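Local coordinates for protein acetyltransferase, GNAT family (Enterococcus faecalis, PDB 1U6M) that probably transfers an acyl group, most likely acetyl from acetyl-CoA as in other GNAT-family enzymes, to an acceptor that has not been established, at residues A7-G12 with A46-T51; Y56-V61 with K81-P86; I40-E45 with H94-D99; A16-V21 with G66-I71. All blocks are in the same frame, centred on the assembly; numbering follows the deposited sequence.

Interaction 1 (A7-G12 with A46-T51); sequences ATKEDG and ATAYPT
Asp-11 OD2 is gripped by the backbone N-H of Thr-8 and by a salt bridge from Arg-5, and this braces the turn that sets Gly-12 against Thr-47. The N-H of Thr-8 comes to the anti side of the carboxylate, 31° out of its plane, with 2.7 Å from Thr-8 N to Asp-11 OD2. In return Asp-11 N bonds to Thr-8 O at 3.0 Å, so side chain and backbone close the turn together. Asp-11 holds the N-cap position of helix 12-25, yet its carboxylate serves the turn and makes no capping bond. Between the two segments the contact is apolar. The methyl CG2 of Thr-47 presses on Gly-12 CA at 3.3 Å, a tight approach made possible by a residue without a side chain. Threonine suits the facing place because its two branches divide the work: CG2 packs, while OG1 bonds to the carbonyl of Tyr-54. At the more open end Lys-9 lays its aliphatic stem beside Ala-48, with 4.4 Å from Lys-9 CG to Ala-48 CB. The turn leads from the first strand into the first helix, and it meets the end of the second helix in the β-α-α-β opening typical of the GNAT fold.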
loop_
_atom_site.group_PDB
_atom_site.type_symbol
_atom_site.label_atom_id
_atom_site.label_comp_id
_atom_site.label_asym_id
_atom_site.label_seq_id
_atom_site.Cartn_x
_atom_site.Cartn_y
_atom_site.Cartn_z
ATOM N N ALA A 7 -2.115 -11.356 -4.888
ATOM C CA ALA A 7 -1.187 -11.978 -3.958
ATOM C C ALA A 7 -1.792 -13.246 -3.322
ATOM O O ALA A 7 -3.016 -13.403 -3.274
ATOM C CB ALA A 7 -0.746 -10.995 -2.905
ATOM N N THR A 8 -0.930 -14.165 -2.888
ATOM C CA THR A 8 -1.407 -15.316 -2.135
ATOM C C THR A 8 -0.778 -15.239 -0.756
ATOM O O THR A 8 0.082 -14.384 -0.495
ATOM C CB THR A 8 -1.009 -16.663 -2.815
ATOM O OG1 THR A 8 0.439 -16.759 -2.904
ATOM C CG2 THR A 8 -1.572 -16.734 -4.235
ATOM N N LYS A 9 -1.165 -16.177 0.099
ATOM C CA LYS A 9 -0.687 -16.256 1.429
ATOM C C LYS A 9 0.821 -16.473 1.421
ATOM O O LYS A 9 1.503 -15.951 2.299
ATOM C CB LYS A 9 -1.450 -17.365 2.177
ATOM C CG LYS A 9 -1.165 -17.415 3.708
ATOM C CD LYS A 9 -1.623 -18.704 4.370
ATOM C CE LYS A 9 -0.717 -19.002 5.598
ATOM N NZ LYS A 9 -1.473 -19.679 6.769
ATOM N N GLU A 10 1.355 -17.195 0.420
ATOM C CA GLU A 10 2.819 -17.431 0.313
ATOM C C GLU A 10 3.668 -16.250 -0.196
ATOM O O GLU A 10 4.935 -16.270 -0.132
ATOM C CB GLU A 10 3.166 -18.714 -0.432
ATOM C CG GLU A 10 2.092 -19.291 -1.300
ATOM C CD GLU A 10 0.964 -19.975 -0.498
ATOM O OE1 GLU A 10 1.214 -20.407 0.631
ATOM O OE2 GLU A 10 -0.173 -20.061 -1.004
ATOM N N ASP A 11 2.998 -15.187 -0.617
ATOM C CA ASP A 11 3.688 -13.943 -0.899
ATOM C C ASP A 11 4.004 -13.108 0.352
ATOM O O ASP A 11 4.502 -11.988 0.236
ATOM C CB ASP A 11 2.875 -13.100 -1.868
ATOM C CG ASP A 11 2.702 -13.766 -3.237
ATOM O OD1 ASP A 11 3.664 -14.344 -3.824
ATOM O OD2 ASP A 11 1.570 -13.711 -3.719
ATOM N N GLY A 12 3.755 -13.657 1.539
ATOM C CA GLY A 12 3.997 -12.960 2.811
ATOM C C GLY A 12 5.379 -12.376 2.994
ATOM O O GLY A 12 5.510 -11.182 3.261
ATOM N N ALA A 46 1.336 -10.764 9.680
ATOM C CA ALA A 46 0.103 -9.908 9.615
ATOM C C ALA A 46 -0.617 -9.983 8.196
ATOM O O ALA A 46 -1.830 -9.866 8.049
ATOM C CB ALA A 46 0.439 -8.448 10.014
ATOM N N THR A 47 0.209 -10.140 7.173
ATOM C CA THR A 47 -0.138 -10.446 5.771
ATOM C C THR A 47 -1.212 -11.547 5.571
ATOM O O THR A 47 -1.999 -11.497 4.597
ATOM C CB THR A 47 1.208 -10.784 5.104
ATOM O OG1 THR A 47 1.683 -9.630 4.415
ATOM C CG2 THR A 47 1.186 -11.953 4.302
ATOM N N ALA A 48 -1.255 -12.498 6.505
ATOM C CA ALA A 48 -2.182 -13.614 6.446
ATOM C C ALA A 48 -3.578 -13.205 6.875
ATOM O O ALA A 48 -4.512 -13.892 6.545
ATOM C CB ALA A 48 -1.670 -14.816 7.267
ATOM N N TYR A 49 -3.747 -12.066 7.548
ATOM C CA TYR A 49 -5.092 -11.547 7.931
ATOM C C TYR A 49 -5.797 -10.852 6.766
ATOM O O TYR A 49 -5.262 -9.911 6.194
ATOM C CB TYR A 49 -4.959 -10.527 9.056
ATOM C CG TYR A 49 -4.487 -11.102 10.387
ATOM C CD1 TYR A 49 -3.180 -11.555 10.549
ATOM C CD2 TYR A 49 -5.361 -11.160 11.499
ATOM C CE1 TYR A 49 -2.748 -12.088 11.751
ATOM C CE2 TYR A 49 -4.931 -11.691 12.767
ATOM C CZ TYR A 49 -3.640 -12.136 12.861
ATOM O OH TYR A 49 -3.198 -12.654 14.030
ATOM N N PRO A 50 -7.022 -11.300 6.430
ATOM C CA PRO A 50 -7.861 -10.782 5.328
ATOM C C PRO A 50 -8.014 -9.258 5.275
ATOM O O PRO A 50 -7.993 -8.650 4.153
ATOM C CB PRO A 50 -9.219 -11.416 5.639
ATOM C CG PRO A 50 -8.823 -12.805 6.200
ATOM C CD PRO A 50 -7.704 -12.411 7.155
ATOM N N THR A 51 -8.146 -8.675 6.479
ATOM C CA THR A 51 -8.388 -7.244 6.706
ATOM C C THR A 51 -7.121 -6.393 6.914
ATOM O O THR A 51 -7.200 -5.155 6.956
ATOM C CB THR A 51 -9.325 -6.984 7.931
ATOM O OG1 THR A 51 -8.646 -7.284 9.138
ATOM C CG2 THR A 51 -10.619 -7.841 7.899
#

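Interaction 2 (Y56-V61 with K81-P86); sequences YQRILV and KIIDEP
Ile-82 is the first residue of 81-86 to meet Arg-58. Its CB does not point straight at the arginine, but the side chain bends round so that CD1 reaches the guanidinium at its edge, near the plane, 4.0 Å from Arg-58 NH2. The two side chains cross at about a right angle. Ile-83 follows and makes the fuller contact. Its CG1 stands between the backbone N and the carbonyl carbon (chi1 53°), which leaves the other branch, CG2, to face the arginine. That methyl lies obliquely to the guanidinium, 3.7 Å from Arg-58 NH2 and 3.8 Å from Arg-58 NE. Ile-83 also packs on Tyr-75 of strand 67-76. Asp-84 turns to another arginine, Arg-53, in a salt bridge. Arg-58 itself comes across as a chain extended from CG to NE, long enough to bridge backbones whose nearest CA atoms, those of Arg-58 and Ile-83, are 10.3 Å apart. Its NH1 pairs with the carboxylate of Asp-79, NH2 bonds to the carbonyl of Thr-51, and NE makes a weak bond to that of Tyr-52. The isoleucines therefore contribute only van der Waals contact, and by shielding part of the guanidinium from water they would probably strengthen those polar bonds.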
loop_
_atom_site.group_PDB
_atom_site.type_symbol
_atom_site.label_atom_id
_atom_site.label_comp_id
_atom_site.label_asym_id
_atom_site.label_seq_id
_atom_site.Cartn_x
_atom_site.Cartn_y
_atom_site.Cartn_z
ATOM N N TYR A 56 -2.696 -10.222 1.990
ATOM C CA TYR A 56 -2.612 -10.666 0.576
ATOM C C TYR A 56 -3.877 -10.382 -0.230
ATOM O O TYR A 56 -3.811 -10.042 -1.376
ATOM C CB TYR A 56 -2.121 -12.106 0.401
ATOM C CG TYR A 56 -3.125 -13.138 0.826
ATOM C CD1 TYR A 56 -4.067 -13.623 -0.065
ATOM C CD2 TYR A 56 -3.089 -13.671 2.110
ATOM C CE1 TYR A 56 -4.988 -14.586 0.318
ATOM C CE2 TYR A 56 -4.019 -14.624 2.527
ATOM C CZ TYR A 56 -4.966 -15.079 1.625
ATOM O OH TYR A 56 -5.910 -16.031 2.022
ATOM N N GLN A 57 -5.032 -10.436 0.397
ATOM C CA GLN A 57 -6.269 -10.207 -0.307
ATOM C C GLN A 57 -6.456 -8.777 -0.815
ATOM O O GLN A 57 -7.350 -8.509 -1.618
ATOM C CB GLN A 57 -7.407 -10.650 0.569
ATOM C CG GLN A 57 -7.436 -12.145 0.606
ATOM C CD GLN A 57 -8.426 -12.699 1.606
ATOM O OE1 GLN A 57 -8.146 -13.740 2.239
ATOM N NE2 GLN A 57 -9.609 -12.030 1.756
ATOM N N ARG A 58 -5.628 -7.865 -0.323
ATOM C CA ARG A 58 -5.710 -6.457 -0.682
ATOM C C ARG A 58 -4.689 -6.120 -1.751
ATOM O O ARG A 58 -4.612 -4.960 -2.202
ATOM C CB ARG A 58 -5.434 -5.602 0.577
ATOM C CG ARG A 58 -6.450 -5.778 1.658
ATOM C CD ARG A 58 -6.497 -4.509 2.509
ATOM N NE ARG A 58 -7.327 -4.616 3.728
ATOM C CZ ARG A 58 -8.666 -4.481 3.758
ATOM N NH1 ARG A 58 -9.352 -4.285 2.636
ATOM N NH2 ARG A 58 -9.325 -4.517 4.917
ATOM N N ILE A 59 -3.909 -7.116 -2.150
ATOM C CA ILE A 59 -2.724 -6.897 -2.956
ATOM C C ILE A 59 -2.731 -7.528 -4.393
ATOM O O ILE A 59 -3.074 -8.724 -4.619
ATOM C CB ILE A 59 -1.437 -7.358 -2.199
ATOM C CG1 ILE A 59 -1.319 -6.586 -0.870
ATOM C CG2 ILE A 59 -0.214 -7.120 -3.048
ATOM C CD1 ILE A 59 -0.083 -6.894 -0.037
ATOM N N LEU A 60 -2.269 -6.713 -5.334
ATOM C CA LEU A 60 -1.990 -7.181 -6.688
ATOM C C LEU A 60 -0.495 -7.316 -6.876
ATOM O O LEU A 60 0.260 -6.409 -6.505
ATOM C CB LEU A 60 -2.572 -6.201 -7.720
ATOM C CG LEU A 60 -3.018 -6.641 -9.105
ATOM C CD1 LEU A 60 -4.074 -7.758 -9.091
ATOM C CD2 LEU A 60 -3.547 -5.425 -9.719
ATOM N N VAL A 61 -0.063 -8.432 -7.465
ATOM C CA VAL A 61 1.376 -8.716 -7.615
ATOM C C VAL A 61 1.769 -8.544 -9.075
ATOM O O VAL A 61 1.023 -8.947 -9.982
ATOM C CB VAL A 61 1.689 -10.206 -7.078
ATOM C CG1 VAL A 61 2.977 -10.750 -7.598
ATOM C CG2 VAL A 61 1.729 -10.230 -5.561
ATOM N N LYS A 81 -9.982 2.426 9.097
ATOM C CA LYS A 81 -9.834 2.465 10.518
ATOM C C LYS A 81 -9.575 1.050 11.091
ATOM O O LYS A 81 -9.146 0.922 12.219
ATOM C CB LYS A 81 -11.075 3.132 11.135
ATOM C CG LYS A 81 -10.839 4.571 11.554
ATOM C CD LYS A 81 -10.967 5.569 10.472
ATOM C CE LYS A 81 -10.546 6.934 11.045
ATOM N NZ LYS A 81 -10.964 8.189 10.283
ATOM N N ILE A 82 -9.822 0.008 10.318
ATOM C CA ILE A 82 -9.631 -1.348 10.784
ATOM C C ILE A 82 -8.358 -2.065 10.264
ATOM O O ILE A 82 -8.110 -3.230 10.659
ATOM C CB ILE A 82 -10.920 -2.249 10.596
ATOM C CG1 ILE A 82 -11.389 -2.349 9.130
ATOM C CG2 ILE A 82 -12.056 -1.699 11.390
ATOM C CD1 ILE A 82 -11.005 -3.679 8.427
ATOM N N ILE A 83 -7.552 -1.391 9.415
ATOM C CA ILE A 83 -6.512 -2.079 8.607
ATOM C C ILE A 83 -5.201 -2.449 9.354
ATOM O O ILE A 83 -4.503 -3.413 9.010
ATOM C CB ILE A 83 -6.211 -1.319 7.227
ATOM C CG1 ILE A 83 -5.896 0.158 7.477
ATOM C CG2 ILE A 83 -7.348 -1.634 6.158
ATOM C CD1 ILE A 83 -5.497 0.936 6.253
ATOM N N ASP A 84 -4.907 -1.690 10.394
ATOM C CA ASP A 84 -3.693 -1.872 11.216
ATOM C C ASP A 84 -3.844 -2.778 12.419
ATOM O O ASP A 84 -2.819 -3.224 12.982
ATOM C CB ASP A 84 -3.118 -0.535 11.642
ATOM C CG ASP A 84 -2.518 0.260 10.444
ATOM O OD1 ASP A 84 -1.873 -0.344 9.528
ATOM O OD2 ASP A 84 -2.693 1.495 10.434
ATOM N N GLU A 85 -5.104 -3.081 12.775
ATOM C CA GLU A 85 -5.432 -3.984 13.889
ATOM C C GLU A 85 -4.696 -5.314 13.822
ATOM O O GLU A 85 -4.103 -5.685 14.812
ATOM C CB GLU A 85 -6.945 -4.288 14.059
ATOM C CG GLU A 85 -7.871 -3.087 14.220
ATOM C CD GLU A 85 -9.337 -3.496 14.503
ATOM O OE1 GLU A 85 -9.644 -4.716 14.542
ATOM O OE2 GLU A 85 -10.175 -2.618 14.715
ATOM N N PRO A 86 -4.780 -6.054 12.684
ATOM C CA PRO A 86 -3.999 -7.302 12.574
ATOM C C PRO A 86 -2.515 -7.232 13.001
ATOM O O PRO A 86 -2.047 -8.173 13.671
ATOM C CB PRO A 86 -4.180 -7.681 11.099
ATOM C CG PRO A 86 -5.620 -7.221 10.818
ATOM C CD PRO A 86 -5.635 -5.869 11.479
#

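Interaction 3 (I40-E45 with H94-D99); sequences IDLLAE and HGLAED
His-94 reaches toward helix 36-47 and meets Leu-42 from its very first side-chain atom, CB lying 4.0 Å from Leu-42 CD2. At CG the methyl is nearer still: Leu-42 CD2 stands 3.8 Å from His-94 CG, over one face of the ring, and His-94 CD2 lies under the same methyl. The methyl is 4.2 Å from the centroid of the His-94 ring and 26° off the normal, a CH-pi contact in which the two side chains slide past each other in opposite directions. At the tip the chemistry changes. His-94 NE2 donates a hydrogen bond of 2.7 Å to Glu-45 OE2, using the syn side of the carboxylate, whose plane stands steeply to the ring. The bond is bent, with an angle of 133° at the hydrogen, because OE2 lies well out of the ring plane. Glu-45 gets there as an extended arm, its CG anti to the backbone N (chi1 -175°). One helical turn thus offers His-94 a methyl over its face and a carboxylate for its N-H. The other methyl of Leu-42, CD1, packs 4.2 Å from Leu-96 CD2, so the apolar contact continues beyond the histidine. Gly-95, between His-94 and Leu-96, has the positive phi that glycine adopts easily. With Gly-95 N bonded to Lys-92 O and Leu-96 N to Phe-91 O, the turn is a Schellman motif, the classic ending of an α-helix, here closing helix 85-93.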
loop_
_atom_site.group_PDB
_atom_site.type_symbol
_atom_site.label_atom_id
_atom_site.label_comp_id
_atom_site.label_asym_id
_atom_site.label_seq_id
_atom_site.Cartn_x
_atom_site.Cartn_y
_atom_site.Cartn_z
ATOM N N ILE A 40 10.403 -8.289 9.534
ATOM C CA ILE A 40 9.940 -8.990 8.343
ATOM C C ILE A 40 9.022 -10.133 8.756
ATOM O O ILE A 40 7.910 -10.240 8.210
ATOM C CB ILE A 40 11.133 -9.383 7.434
ATOM C CG1 ILE A 40 11.721 -8.104 6.817
ATOM C CG2 ILE A 40 10.727 -10.399 6.366
ATOM C CD1 ILE A 40 12.954 -8.297 5.933
ATOM N N ASP A 41 9.410 -10.926 9.755
ATOM C CA ASP A 41 8.548 -12.007 10.262
ATOM C C ASP A 41 7.179 -11.549 10.803
ATOM O O ASP A 41 6.157 -12.196 10.595
ATOM C CB ASP A 41 9.301 -12.841 11.336
ATOM C CG ASP A 41 10.397 -13.797 10.706
ATOM O OD1 ASP A 41 11.339 -13.321 10.036
ATOM O OD2 ASP A 41 10.329 -15.029 10.864
ATOM N N LEU A 42 7.162 -10.404 11.476
ATOM C CA LEU A 42 5.965 -9.858 12.077
ATOM C C LEU A 42 5.018 -9.387 10.960
ATOM O O LEU A 42 3.863 -9.760 10.938
ATOM C CB LEU A 42 6.366 -8.673 12.982
ATOM C CG LEU A 42 7.093 -9.010 14.310
ATOM C CD1 LEU A 42 7.669 -7.715 15.021
ATOM C CD2 LEU A 42 6.229 -9.821 15.297
ATOM N N LEU A 43 5.522 -8.536 10.068
ATOM C CA LEU A 43 4.821 -8.133 8.853
ATOM C C LEU A 43 4.256 -9.319 8.097
ATOM O O LEU A 43 3.048 -9.310 7.790
ATOM C CB LEU A 43 5.776 -7.319 7.954
ATOM C CG LEU A 43 6.169 -5.961 8.535
ATOM C CD1 LEU A 43 7.371 -5.275 7.773
ATOM C CD2 LEU A 43 4.889 -5.011 8.615
ATOM N N ALA A 44 5.078 -10.363 7.849
ATOM C CA ALA A 44 4.625 -11.564 7.054
ATOM C C ALA A 44 3.502 -12.251 7.710
ATOM O O ALA A 44 2.506 -12.637 7.052
ATOM C CB ALA A 44 5.726 -12.546 6.810
ATOM N N GLU A 45 3.610 -12.400 9.018
ATOM C CA GLU A 45 2.498 -12.966 9.762
ATOM C C GLU A 45 1.234 -12.100 9.655
ATOM O O GLU A 45 0.160 -12.643 9.528
ATOM C CB GLU A 45 2.911 -13.201 11.231
ATOM C CG GLU A 45 1.840 -13.907 12.071
ATOM C CD GLU A 45 2.284 -14.201 13.528
ATOM O OE1 GLU A 45 1.357 -14.465 14.360
ATOM O OE2 GLU A 45 3.539 -14.160 13.812
ATOM N N HIS A 94 3.404 -11.754 20.192
ATOM C CA HIS A 94 4.871 -11.835 20.292
ATOM C C HIS A 94 5.497 -11.035 21.447
ATOM O O HIS A 94 6.715 -10.807 21.455
ATOM C CB HIS A 94 5.502 -11.425 18.936
ATOM C CG HIS A 94 5.212 -12.440 17.875
ATOM N ND1 HIS A 94 6.070 -13.485 17.596
ATOM C CD2 HIS A 94 4.087 -12.672 17.154
ATOM C CE1 HIS A 94 5.499 -14.290 16.718
ATOM N NE2 HIS A 94 4.305 -13.809 16.423
ATOM N N GLY A 95 4.649 -10.612 22.400
ATOM C CA GLY A 95 5.098 -9.897 23.597
ATOM C C GLY A 95 5.514 -8.475 23.413
ATOM O O GLY A 95 6.186 -7.946 24.245
ATOM N N LEU A 96 5.172 -7.840 22.297
ATOM C CA LEU A 96 5.533 -6.438 22.105
ATOM C C LEU A 96 4.339 -5.505 22.437
ATOM O O LEU A 96 3.183 -5.943 22.426
ATOM C CB LEU A 96 6.017 -6.195 20.701
ATOM C CG LEU A 96 7.283 -6.663 19.979
ATOM C CD1 LEU A 96 8.583 -6.759 20.748
ATOM C CD2 LEU A 96 7.037 -7.902 19.210
ATOM N N ALA A 97 4.607 -4.234 22.731
ATOM C CA ALA A 97 3.529 -3.293 23.040
ATOM C C ALA A 97 2.605 -3.111 21.816
ATOM O O ALA A 97 3.030 -2.921 20.684
ATOM C CB ALA A 97 4.068 -1.966 23.579
ATOM N N GLU A 98 1.325 -3.234 22.066
ATOM C CA GLU A 98 0.298 -3.277 21.030
ATOM C C GLU A 98 0.146 -1.887 20.405
ATOM O O GLU A 98 -0.281 -1.755 19.257
ATOM C CB GLU A 98 -0.982 -3.683 21.713
ATOM C CG GLU A 98 -2.119 -4.117 20.897
ATOM C CD GLU A 98 -3.350 -4.356 21.807
ATOM O OE1 GLU A 98 -3.953 -3.346 22.267
ATOM O OE2 GLU A 98 -3.677 -5.546 22.079
ATOM N N ASP A 99 0.558 -0.860 21.141
ATOM C CA ASP A 99 0.370 0.511 20.700
ATOM C C ASP A 99 1.620 1.153 20.043
ATOM O O ASP A 99 1.912 2.331 20.219
ATOM C CB ASP A 99 -0.136 1.322 21.884
ATOM C CG ASP A 99 0.944 1.590 22.936
ATOM O OD1 ASP A 99 1.871 0.786 23.182
ATOM O OD2 ASP A 99 0.888 2.678 23.503
#

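Interaction 4 (A16-V21 with G66-I71); sequences ARLVLV and GEVAGI
Leu-18 is where helix 12-25 meets strand 67-76, its CB directed toward the strand, whereas Ala-16, before it in the helix, faces away, to Leu-43. In Leu-18 CG stands anti to the carbonyl carbon (chi1 -70°), and the branch ends in CD1, the methyl that does the touching. Leu-18 CD1 meets Ile-71 tip to tip, 3.9 Å from Ile-71 CG2 and 4.1 Å from Ile-71 CD1, so that it rests against both branches of the isoleucine. The same methyl approaches Val-68 more loosely, with 4.4 Å between Leu-18 CD1 and Val-68 CG1. Leucine suits the place because its branched end spans the space between backbones whose nearest CA atoms, Leu-18 and Gly-70, are 8.1 Å apart. The β-branched Val-68 and Ile-71 suit the strand and give it a broad apolar surface. These two residues are three apart and yet both point to the helix, while Ala-69 between them points away. Ala-69 and Gly-70 both bond through their backbones to Tyr-62, and Ala-69 has near-helical backbone angles, which is consistent with a classic β bulge that shifts the facing of the strand. Next along the helix, Val-19 only skirts this contact and packs on Tyr-54. Leu-20 has turned round to touch Glu-36 and Ile-40. Helix 12-25 is therefore sandwiched: Ala-16 and Leu-20 face helix 36-47, whereas Leu-18 faces the sheet, in which Ile-71 also packs on Ile-59 and Val-68 on Val-61 of the neighbouring strand 59-64.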
loop_
_atom_site.group_PDB
_atom_site.type_symbol
_atom_site.label_atom_id
_atom_site.label_comp_id
_atom_site.label_asym_id
_atom_site.label_seq_id
_atom_site.Cartn_x
_atom_site.Cartn_y
_atom_site.Cartn_z
ATOM N N ALA A 16 6.315 -8.453 2.871
ATOM C CA ALA A 16 6.960 -7.933 4.095
ATOM C C ALA A 16 8.284 -7.206 3.802
ATOM O O ALA A 16 8.550 -6.129 4.366
ATOM C CB ALA A 16 7.140 -9.083 5.137
ATOM N N ARG A 17 9.079 -7.728 2.863
ATOM C CA ARG A 17 10.363 -7.102 2.487
ATOM C C ARG A 17 10.146 -5.753 1.826
ATOM O O ARG A 17 10.904 -4.778 2.069
ATOM C CB ARG A 17 11.179 -8.020 1.572
ATOM C CG ARG A 17 11.763 -9.148 2.337
ATOM C CD ARG A 17 12.496 -10.296 1.539
ATOM N NE ARG A 17 12.280 -11.505 2.375
ATOM C CZ ARG A 17 12.955 -11.825 3.497
ATOM N NH1 ARG A 17 13.987 -11.101 3.939
ATOM N NH2 ARG A 17 12.609 -12.912 4.174
ATOM N N LEU A 18 9.100 -5.703 0.992
ATOM C CA LEU A 18 8.753 -4.503 0.294
ATOM C C LEU A 18 8.202 -3.452 1.270
ATOM O O LEU A 18 8.567 -2.276 1.183
ATOM C CB LEU A 18 7.772 -4.822 -0.849
ATOM C CG LEU A 18 8.344 -5.588 -2.044
ATOM C CD1 LEU A 18 7.221 -6.052 -2.971
ATOM C CD2 LEU A 18 9.391 -4.711 -2.778
ATOM N N VAL A 19 7.319 -3.877 2.176
ATOM C CA VAL A 19 6.774 -3.005 3.251
ATOM C C VAL A 19 7.862 -2.458 4.196
ATOM O O VAL A 19 7.853 -1.283 4.532
ATOM C CB VAL A 19 5.626 -3.704 4.080
ATOM C CG1 VAL A 19 5.163 -2.835 5.193
ATOM C CG2 VAL A 19 4.454 -3.981 3.175
ATOM N N LEU A 20 8.805 -3.295 4.614
ATOM C CA LEU A 20 9.947 -2.803 5.382
ATOM C C LEU A 20 10.530 -1.551 4.788
ATOM O O LEU A 20 10.968 -0.672 5.541
ATOM C CB LEU A 20 11.051 -3.836 5.458
ATOM C CG LEU A 20 11.869 -3.967 6.749
ATOM C CD1 LEU A 20 13.258 -4.531 6.423
ATOM C CD2 LEU A 20 11.980 -2.721 7.545
ATOM N N VAL A 21 10.602 -1.467 3.451
ATOM C CA VAL A 21 11.226 -0.298 2.813
ATOM C C VAL A 21 10.480 0.980 3.175
ATOM O O VAL A 21 11.090 1.965 3.585
ATOM C CB VAL A 21 11.388 -0.432 1.244
ATOM C CG1 VAL A 21 11.846 0.872 0.629
ATOM C CG2 VAL A 21 12.381 -1.496 0.905
ATOM N N GLY A 66 9.176 -15.067 -12.994
ATOM C CA GLY A 66 8.569 -15.844 -11.867
ATOM C C GLY A 66 8.928 -15.435 -10.424
ATOM O O GLY A 66 9.077 -16.265 -9.542
ATOM N N GLU A 67 9.047 -14.139 -10.184
ATOM C CA GLU A 67 9.411 -13.602 -8.905
ATOM C C GLU A 67 8.560 -12.334 -8.672
ATOM O O GLU A 67 8.340 -11.584 -9.612
ATOM C CB GLU A 67 10.881 -13.241 -9.009
ATOM C CG GLU A 67 11.460 -12.519 -7.834
ATOM C CD GLU A 67 12.785 -13.117 -7.479
ATOM O OE1 GLU A 67 12.848 -13.849 -6.461
ATOM O OE2 GLU A 67 13.741 -12.886 -8.264
ATOM N N VAL A 68 8.110 -12.103 -7.435
ATOM C CA VAL A 68 7.420 -10.863 -7.016
ATOM C C VAL A 68 8.278 -9.610 -7.221
ATOM O O VAL A 68 9.263 -9.408 -6.500
ATOM C CB VAL A 68 6.876 -10.951 -5.563
ATOM C CG1 VAL A 68 6.129 -9.653 -5.164
ATOM C CG2 VAL A 68 5.919 -12.163 -5.413
ATOM N N ALA A 69 7.925 -8.773 -8.206
ATOM C CA ALA A 69 8.751 -7.634 -8.575
ATOM C C ALA A 69 8.212 -6.302 -8.042
ATOM O O ALA A 69 8.956 -5.307 -7.940
ATOM C CB ALA A 69 8.948 -7.590 -10.068
ATOM N N GLY A 70 6.912 -6.278 -7.731
ATOM C CA GLY A 70 6.184 -5.056 -7.327
ATOM C C GLY A 70 4.785 -5.482 -6.840
ATOM O O GLY A 70 4.266 -6.553 -7.212
ATOM N N ILE A 71 4.190 -4.644 -5.988
ATOM C CA ILE A 71 2.856 -4.868 -5.472
ATOM C C ILE A 71 2.075 -3.545 -5.539
ATOM O O ILE A 71 2.648 -2.474 -5.433
ATOM C CB ILE A 71 2.904 -5.410 -4.006
ATOM C CG1 ILE A 71 3.499 -4.381 -3.005
ATOM C CG2 ILE A 71 3.573 -6.808 -3.970
ATOM C CD1 ILE A 71 3.598 -4.924 -1.553
#

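Overall arrangement
Interaction 4 is the buried one, purely aliphatic, and it sets helix 12-25 on the sheet. The other three are partly buried and mix apolar packing with polar groups. Interactions 1 and 3 share helix 36-47: its end meets the turn before helix 12-25, while its preceding turns meet the loop after helix 85-93, nearer the surface; the centre of interaction 3 lies about 18 Å from the centre of the chain. Only interaction 3 has a hydrogen bond between its segments. Interaction 2 is linked to interaction 1 by backbone bonds, Ala-7 with Ile-59 and Thr-47 with Tyr-56, and to interaction 4 through adjacent strands 59-64 and 67-76. Ala-16 against Leu-43 joins interactions 3 and 4.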